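Local coordinates for protein cycloalternan-forming enzyme (Listeria monocytogenes serovar 1/2a, PDB 5F7U) that belongs to glycoside hydrolase family 31 and is a multidomain carbohydrate-active enzyme built round a TIM barrel, with glycans and magnesium ions bound in its structure, at residues Lys85-Lys88 with Gly89-Ile92; Tyr350-Ile353 with Thr354-Thr358; Phe571-Ala574 with Lys575-Asn578. The protein carries 1 engineered substitution. All coordinates share one frame; numbering follows the deposited sequence.

How the interactions relate
The three contacts follow one another along the chain, each between neighbouring segments. Interaction 1 is a turn in the N-terminal beta region, between strands 76-84 and 91-100; its centre lies about 43 Å from that of interaction 2 and about 52 Å from that of interaction 3, with no touch to either. Interaction 2 ends helix 343-354 and leads towards strand 367-369, the first of the eight-stranded barrel. Interaction 3 is the last part of barrel helix 555-577. The centres of interactions 2 and 3 are about 20 Å apart, but Thr358 CG2 comes within 3.8 Å of Lys575 NZ and 4.0 Å of Phe571 CZ, so the entry to the barrel packs on this later helix.

Interaction 1: Lys85-Lys88 with Gly89-Ile92; sequences KFEK and GDEI
Glu87 and Asp90 close a type II beta turn, Asp90 N donating to Glu87 O at 3.0 Å. The turn links strand 76-84 to strand 91-100 in the N-terminal beta region; these strands do not pair with each other, since 91-100 pairs with 49-57 and 106-129, so this is not a hairpin. Gly89 holds the third position of the turn with a positive phi of 97°, a backbone shape glycine adopts readily because it has no CB to meet the carbonyl oxygen of Lys88. A second bond runs the other way across the turn: Glu87 N donates to Asp90 OD2 at 2.8 Å and is nearly straight (159°), although it meets the carboxylate from above its plane. Asp90 CG sits beside its backbone N, anti to the carbonyl carbon, which brings OD2 back over the turn to Glu87 N. The other carboxylate oxygen, Asp90 OD1, takes a hydrogen bond from Asn58 ND2. Lys88 turns away to a salt bridge with Glu119. On the buried side, the Phe86 ring receives Ile92 CG1 over the centre of one face in a CH-pi contact, 3.9 Å from the centroid, while Ile92 CD1 reaches Phe86 CE1 at 3.6 Å. Asp90 OD2 comes to the edge of the same ring, in its plane, with the carboxylate turned 87° against it. On the polar side, a water donates to Lys88 O at 2.8 Å and to Asp90 OD1 at 2.9 Å.

Interaction 2: Tyr350-Ile353 with Thr354-Thr358; sequences YTDI and TGKTT
The Tyr350 ring carries the Thr354 hydroxyl over one face: OG1 stands 3.2 Å above the ring plane, displaced toward the rim, and is 3.3 Å from Tyr350 CZ. The methyl of Thr354 comes in beside it, CG2 lying 3.5 Å from Tyr350 CE1. Beyond the two segments, Phe290 stacks with this ring and Tyr300 meets it edge-to-face. Placing OG1 between the backbone N and the carbonyl carbon (chi1 64°) turns the hydroxyl back to the helix, where it donates to Tyr350 O from above the carbonyl plane; it is also bonded to Gln593 NE2. Tyr350 O is thus gripped by three donors, Thr354 OG1, Ile353 N and, at 3.0 Å, Thr354 N. This is the C-terminal end of helix 343-354. Gly355 N still closes a helical bond to Thr351 O at 2.8 Å, but Gly355 is the first residue to leave helical angles, and its positive phi (121°) swings the chain out towards strand 367-369. Lys356 then folds back: with a bend at chi2 (-71°) its chain reaches the last turn, and NZ forms a salt bridge with Asp352 OD1 at 2.9 Å, approaching from above the carboxylate plane. NZ also donates to Thr351 OG1 at 2.9 Å, while that hydroxyl is bonded to Asn348 O. A magnesium ion lies about 4 Å from the Asp352 side chain.

Interaction 3: Phe571-Ala574 with Lys575-Asn578; sequences FDFA and KSIN
Ala574 and Asn578 are joined near the C-terminal end of helix 555-577: Asn578 N donates to Ala574 O at 2.8 Å, nearly straight at 168°. The same oxygen accepts a second hydrogen bond from Ile577 N at 3.2 Å, so two successive amides share one acceptor. Earlier rungs are regular i to i+4 bonds, Lys575 N to Phe571 O and Ser576 N to Asp572 O. Phe573 O is claimed instead by the Ser576 hydroxyl, Ser576 OG donating to Phe573 O at 2.7 Å. Ser576 N adds a weak bond to the same oxygen. What makes this possible is the Ser576 rotamer: OG sits between the backbone N and the carbonyl carbon (chi1 83°), turned back onto the preceding turn. The Asn578 amide is satisfied at both ends, OD1 by Glu580 N and ND2 by Ile531 O. Among the apolar parts, Lys575 CD does the touching on the Phe571 ring, 3.6 Å from Phe571 CZ, with Lys575 CG above one face and further off. Phe573 and Ile577 run side by side, CE1 of the former 3.6 Å from CD1 of the latter. Helix 555-577 joins barrel strands 534-536 and 584-585 of the TIM barrel; Phe573 and Ile577 both rest on Leu526 of helix 523-527, while Phe571 packs on Leu360 and Ser583, just ahead of strand 584-585.

Interaction 1: Lys85-Lys88 with Gly89-Ile92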
loop_
_atom_site.group_PDB
_atom_site.type_symbol
_atom_site.label_atom_id
_atom_site.label_comp_id
_atom_site.label_asym_id
_atom_site.label_seq_id
_atom_site.Cartn_x
_atom_site.Cartn_y
_atom_site.Cartn_z
ATOM N N LYS A 85 19.347 38.723 -17.582
ATOM C CA LYS A 85 18.553 37.707 -18.295
ATOM C C LYS A 85 19.243 37.303 -19.580
ATOM O O LYS A 85 20.059 38.060 -20.115
ATOM C CB LYS A 85 17.194 38.270 -18.713
ATOM C CG LYS A 85 16.272 38.703 -17.603
ATOM C CD LYS A 85 15.204 39.596 -18.219
ATOM C CE LYS A 85 14.135 39.953 -17.200
ATOM N NZ LYS A 85 13.279 41.057 -17.720
ATOM N N PHE A 86 18.870 36.138 -20.106
ATOM C CA PHE A 86 19.507 35.587 -21.290
ATOM C C PHE A 86 18.511 35.064 -22.314
ATOM O O PHE A 86 17.314 34.935 -22.026
ATOM C CB PHE A 86 20.501 34.493 -20.873
ATOM C CG PHE A 86 21.587 35.007 -19.999
ATOM C CD1 PHE A 86 22.663 35.707 -20.547
ATOM C CD2 PHE A 86 21.523 34.834 -18.606
ATOM C CE1 PHE A 86 23.664 36.230 -19.725
ATOM C CE2 PHE A 86 22.521 35.348 -17.783
ATOM C CZ PHE A 86 23.593 36.040 -18.346
ATOM N N GLU A 87 19.014 34.827 -23.521
ATOM C CA GLU A 87 18.212 34.246 -24.601
ATOM C C GLU A 87 18.443 32.752 -24.733
ATOM O O GLU A 87 19.504 32.245 -24.349
ATOM C CB GLU A 87 18.549 34.934 -25.909
ATOM C CG GLU A 87 18.159 36.395 -25.943
ATOM C CD GLU A 87 18.766 37.103 -27.140
ATOM O OE1 GLU A 87 18.345 36.823 -28.276
ATOM O OE2 GLU A 87 19.677 37.924 -26.945
ATOM N N LYS A 88 17.454 32.064 -25.315
ATOM C CA LYS A 88 17.564 30.630 -25.601
ATOM C C LYS A 88 18.829 30.403 -26.428
ATOM O O LYS A 88 19.045 31.105 -27.419
ATOM C CB LYS A 88 16.334 30.142 -26.376
ATOM C CG LYS A 88 16.380 28.669 -26.775
ATOM C CD LYS A 88 15.327 28.383 -27.818
ATOM C CE LYS A 88 15.260 26.905 -28.153
ATOM N NZ LYS A 88 14.305 26.689 -29.267
ATOM N N GLY A 89 19.647 29.439 -26.002
ATOM C CA GLY A 89 20.898 29.106 -26.692
ATOM C C GLY A 89 22.147 29.759 -26.110
ATOM O O GLY A 89 23.255 29.354 -26.448
ATOM N N ASP A 90 21.983 30.767 -25.250
ATOM C CA ASP A 90 23.143 31.409 -24.617
ATOM C C ASP A 90 23.863 30.398 -23.737
ATOM O O ASP A 90 23.233 29.649 -22.984
ATOM C CB ASP A 90 22.760 32.640 -23.787
ATOM C CG ASP A 90 22.401 33.854 -24.634
ATOM O OD1 ASP A 90 22.730 33.911 -25.841
ATOM O OD2 ASP A 90 21.790 34.781 -24.070
ATOM N N GLU A 91 25.184 30.369 -23.867
ATOM C CA GLU A 91 26.022 29.494 -23.075
ATOM C C GLU A 91 26.832 30.397 -22.163
ATOM O O GLU A 91 27.653 31.193 -22.632
ATOM C CB GLU A 91 26.928 28.654 -23.982
ATOM C CG GLU A 91 27.921 27.789 -23.216
ATOM C CD GLU A 91 28.869 27.001 -24.104
ATOM O OE1 GLU A 91 29.983 26.691 -23.632
ATOM O OE2 GLU A 91 28.534 26.680 -25.263
ATOM N N ILE A 92 26.568 30.308 -20.863
ATOM C CA ILE A 92 27.220 31.197 -19.904
ATOM C C ILE A 92 28.220 30.403 -19.079
ATOM O O ILE A 92 27.870 29.351 -18.543
ATOM C CB ILE A 92 26.174 31.886 -18.990
ATOM C CG1 ILE A 92 25.033 32.556 -19.812
ATOM C CG2 ILE A 92 26.834 32.809 -17.973
ATOM C CD1 ILE A 92 25.425 33.403 -21.000
HETATM O O HOH W 1 22.266 36.121 -27.450
HETATM O O HOH W 2 21.630 37.437 -24.699
HETATM O O HOH W 3 21.305 32.636 -27.970
#

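Interaction 2: Tyr350-Ile353 with Thr354-Thr358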
loop_
_atom_site.group_PDB
_atom_site.type_symbol
_atom_site.label_atom_id
_atom_site.label_comp_id
_atom_site.label_asym_id
_atom_site.label_seq_id
_atom_site.Cartn_x
_atom_site.Cartn_y
_atom_site.Cartn_z
ATOM N N TYR A 350 1.184 -2.878 -14.895
ATOM C CA TYR A 350 2.258 -2.058 -14.380
ATOM C C TYR A 350 3.364 -2.959 -13.792
ATOM O O TYR A 350 4.543 -2.707 -14.019
ATOM C CB TYR A 350 1.701 -1.048 -13.354
ATOM C CG TYR A 350 2.771 -0.428 -12.493
ATOM C CD1 TYR A 350 3.618 0.565 -13.005
ATOM C CD2 TYR A 350 2.975 -0.863 -11.187
ATOM C CE1 TYR A 350 4.619 1.125 -12.233
ATOM C CE2 TYR A 350 4.004 -0.320 -10.395
ATOM C CZ TYR A 350 4.811 0.676 -10.930
ATOM O OH TYR A 350 5.839 1.192 -10.183
ATOM N N THR A 351 2.982 -3.996 -13.048
ATOM C CA THR A 351 3.992 -4.902 -12.473
ATOM C C THR A 351 4.687 -5.765 -13.532
ATOM O O THR A 351 5.818 -6.219 -13.319
ATOM C CB THR A 351 3.461 -5.772 -11.317
ATOM O OG1 THR A 351 2.479 -6.690 -11.816
ATOM C CG2 THR A 351 2.921 -4.887 -10.197
ATOM N N ASP A 352 4.038 -5.963 -14.680
ATOM C CA ASP A 352 4.724 -6.593 -15.809
ATOM C C ASP A 352 5.919 -5.738 -16.226
ATOM O O ASP A 352 6.970 -6.264 -16.633
ATOM C CB ASP A 352 3.815 -6.723 -17.023
ATOM C CG ASP A 352 2.773 -7.794 -16.873
ATOM O OD1 ASP A 352 2.944 -8.776 -16.117
ATOM O OD2 ASP A 352 1.751 -7.664 -17.559
ATOM N N ILE A 353 5.752 -4.423 -16.122
ATOM C CA ILE A 353 6.771 -3.484 -16.579
ATOM C C ILE A 353 7.868 -3.323 -15.516
ATOM O O ILE A 353 9.058 -3.323 -15.856
ATOM C CB ILE A 353 6.162 -2.114 -16.973
ATOM C CG1 ILE A 353 5.171 -2.272 -18.150
ATOM C CG2 ILE A 353 7.263 -1.100 -17.315
ATOM C CD1 ILE A 353 4.168 -1.133 -18.232
ATOM N N THR A 354 7.478 -3.186 -14.251
ATOM C CA THR A 354 8.407 -2.734 -13.203
ATOM C C THR A 354 8.767 -3.807 -12.189
ATOM O O THR A 354 9.634 -3.576 -11.330
ATOM C CB THR A 354 7.865 -1.514 -12.420
ATOM O OG1 THR A 354 6.673 -1.892 -11.713
ATOM C CG2 THR A 354 7.554 -0.364 -13.385
ATOM N N GLY A 355 8.095 -4.956 -12.260
ATOM C CA GLY A 355 8.440 -6.080 -11.377
ATOM C C GLY A 355 7.286 -6.527 -10.505
ATOM O O GLY A 355 6.528 -5.712 -9.978
ATOM N N LYS A 356 7.159 -7.841 -10.375
ATOM C CA LYS A 356 6.159 -8.410 -9.485
ATOM C C LYS A 356 6.619 -8.338 -8.047
ATOM O O LYS A 356 7.819 -8.390 -7.758
ATOM C CB LYS A 356 5.907 -9.884 -9.836
ATOM C CG LYS A 356 5.526 -10.146 -11.280
ATOM C CD LYS A 356 4.129 -9.641 -11.554
ATOM C CE LYS A 356 3.959 -9.395 -13.051
ATOM N NZ LYS A 356 2.517 -9.191 -13.296
ATOM N N THR A 357 5.650 -8.259 -7.136
ATOM C CA THR A 357 5.927 -8.506 -5.738
ATOM C C THR A 357 6.509 -9.909 -5.570
ATOM O O THR A 357 6.021 -10.859 -6.171
ATOM C CB THR A 357 4.619 -8.394 -4.932
ATOM O OG1 THR A 357 4.274 -7.009 -4.839
ATOM C CG2 THR A 357 4.775 -8.914 -3.527
ATOM N N THR A 358 7.548 -10.030 -4.745
ATOM C CA THR A 358 8.091 -11.357 -4.414
ATOM C C THR A 358 7.328 -11.945 -3.229
ATOM O O THR A 358 7.307 -11.343 -2.155
ATOM C CB THR A 358 9.590 -11.251 -4.057
ATOM O OG1 THR A 358 10.287 -10.691 -5.172
ATOM C CG2 THR A 358 10.186 -12.632 -3.719
#

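Interaction 3: Phe571-Ala574 with Lys575-Asn578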
loop_
_atom_site.group_PDB
_atom_site.type_symbol
_atom_site.label_atom_id
_atom_site.label_comp_id
_atom_site.label_asym_id
_atom_site.label_seq_id
_atom_site.Cartn_x
_atom_site.Cartn_y
_atom_site.Cartn_z
ATOM N N PHE A 571 17.911 -7.537 0.322
ATOM C CA PHE A 571 16.854 -8.550 0.255
ATOM C C PHE A 571 17.370 -9.802 -0.468
ATOM O O PHE A 571 17.214 -10.921 0.033
ATOM C CB PHE A 571 15.611 -8.000 -0.474
ATOM C CG PHE A 571 14.473 -8.995 -0.601
ATOM C CD1 PHE A 571 13.702 -9.358 0.512
ATOM C CD2 PHE A 571 14.157 -9.554 -1.842
ATOM C CE1 PHE A 571 12.652 -10.276 0.389
ATOM C CE2 PHE A 571 13.123 -10.479 -1.969
ATOM C CZ PHE A 571 12.357 -10.834 -0.856
ATOM N N ASP A 572 17.986 -9.588 -1.635
ATOM C CA ASP A 572 18.541 -10.691 -2.441
ATOM C C ASP A 572 19.666 -11.398 -1.704
ATOM O O ASP A 572 19.748 -12.630 -1.705
ATOM C CB ASP A 572 19.087 -10.185 -3.778
ATOM C CG ASP A 572 17.998 -9.653 -4.701
ATOM O OD1 ASP A 572 16.798 -9.833 -4.400
ATOM O OD2 ASP A 572 18.367 -9.034 -5.729
ATOM N N PHE A 573 20.529 -10.611 -1.072
ATOM C CA PHE A 573 21.645 -11.183 -0.305
ATOM C C PHE A 573 21.158 -12.086 0.833
ATOM O O PHE A 573 21.629 -13.224 0.968
ATOM C CB PHE A 573 22.563 -10.079 0.219
ATOM C CG PHE A 573 23.523 -10.544 1.283
ATOM C CD1 PHE A 573 24.538 -11.448 0.974
ATOM C CD2 PHE A 573 23.410 -10.064 2.592
ATOM C CE1 PHE A 573 25.444 -11.885 1.965
ATOM C CE2 PHE A 573 24.309 -10.487 3.578
ATOM C CZ PHE A 573 25.312 -11.403 3.268
ATOM N N ALA A 574 20.228 -11.590 1.647
ATOM C CA ALA A 574 19.721 -12.365 2.780
ATOM C C ALA A 574 19.060 -13.665 2.310
ATOM O O ALA A 574 19.328 -14.724 2.865
ATOM C CB ALA A 574 18.769 -11.527 3.619
ATOM N N LYS A 575 18.245 -13.569 1.260
ATOM C CA LYS A 575 17.554 -14.722 0.672
ATOM C C LYS A 575 18.493 -15.762 0.094
ATOM O O LYS A 575 18.197 -16.972 0.134
ATOM C CB LYS A 575 16.568 -14.249 -0.400
ATOM C CG LYS A 575 15.156 -14.123 0.105
ATOM C CD LYS A 575 14.144 -14.000 -1.044
ATOM C CE LYS A 575 13.723 -15.358 -1.570
ATOM N NZ LYS A 575 12.554 -15.293 -2.510
ATOM N N SER A 576 19.640 -15.304 -0.418
ATOM C CA SER A 576 20.649 -16.204 -0.982
ATOM C C SER A 576 21.195 -17.180 0.061
ATOM O O SER A 576 21.558 -18.313 -0.272
ATOM C CB SER A 576 21.773 -15.415 -1.685
ATOM O OG SER A 576 22.785 -14.935 -0.799
ATOM N N ILE A 577 21.211 -16.745 1.323
ATOM C CA ILE A 577 21.677 -17.555 2.443
ATOM C C ILE A 577 20.521 -18.246 3.172
ATOM O O ILE A 577 20.603 -19.439 3.499
ATOM C CB ILE A 577 22.565 -16.721 3.408
ATOM C CG1 ILE A 577 23.872 -16.335 2.687
ATOM C CG2 ILE A 577 22.894 -17.519 4.672
ATOM C CD1 ILE A 577 24.628 -15.157 3.264
ATOM N N ASN A 578 19.457 -17.496 3.426
ATOM C CA ASN A 578 18.295 -17.979 4.151
ATOM C C ASN A 578 17.054 -17.728 3.290
ATOM O O ASN A 578 16.554 -16.603 3.266
ATOM C CB ASN A 578 18.191 -17.236 5.496
ATOM C CG ASN A 578 16.950 -17.620 6.305
ATOM O OD1 ASN A 578 16.125 -18.430 5.885
ATOM N ND2 ASN A 578 16.821 -17.017 7.485
#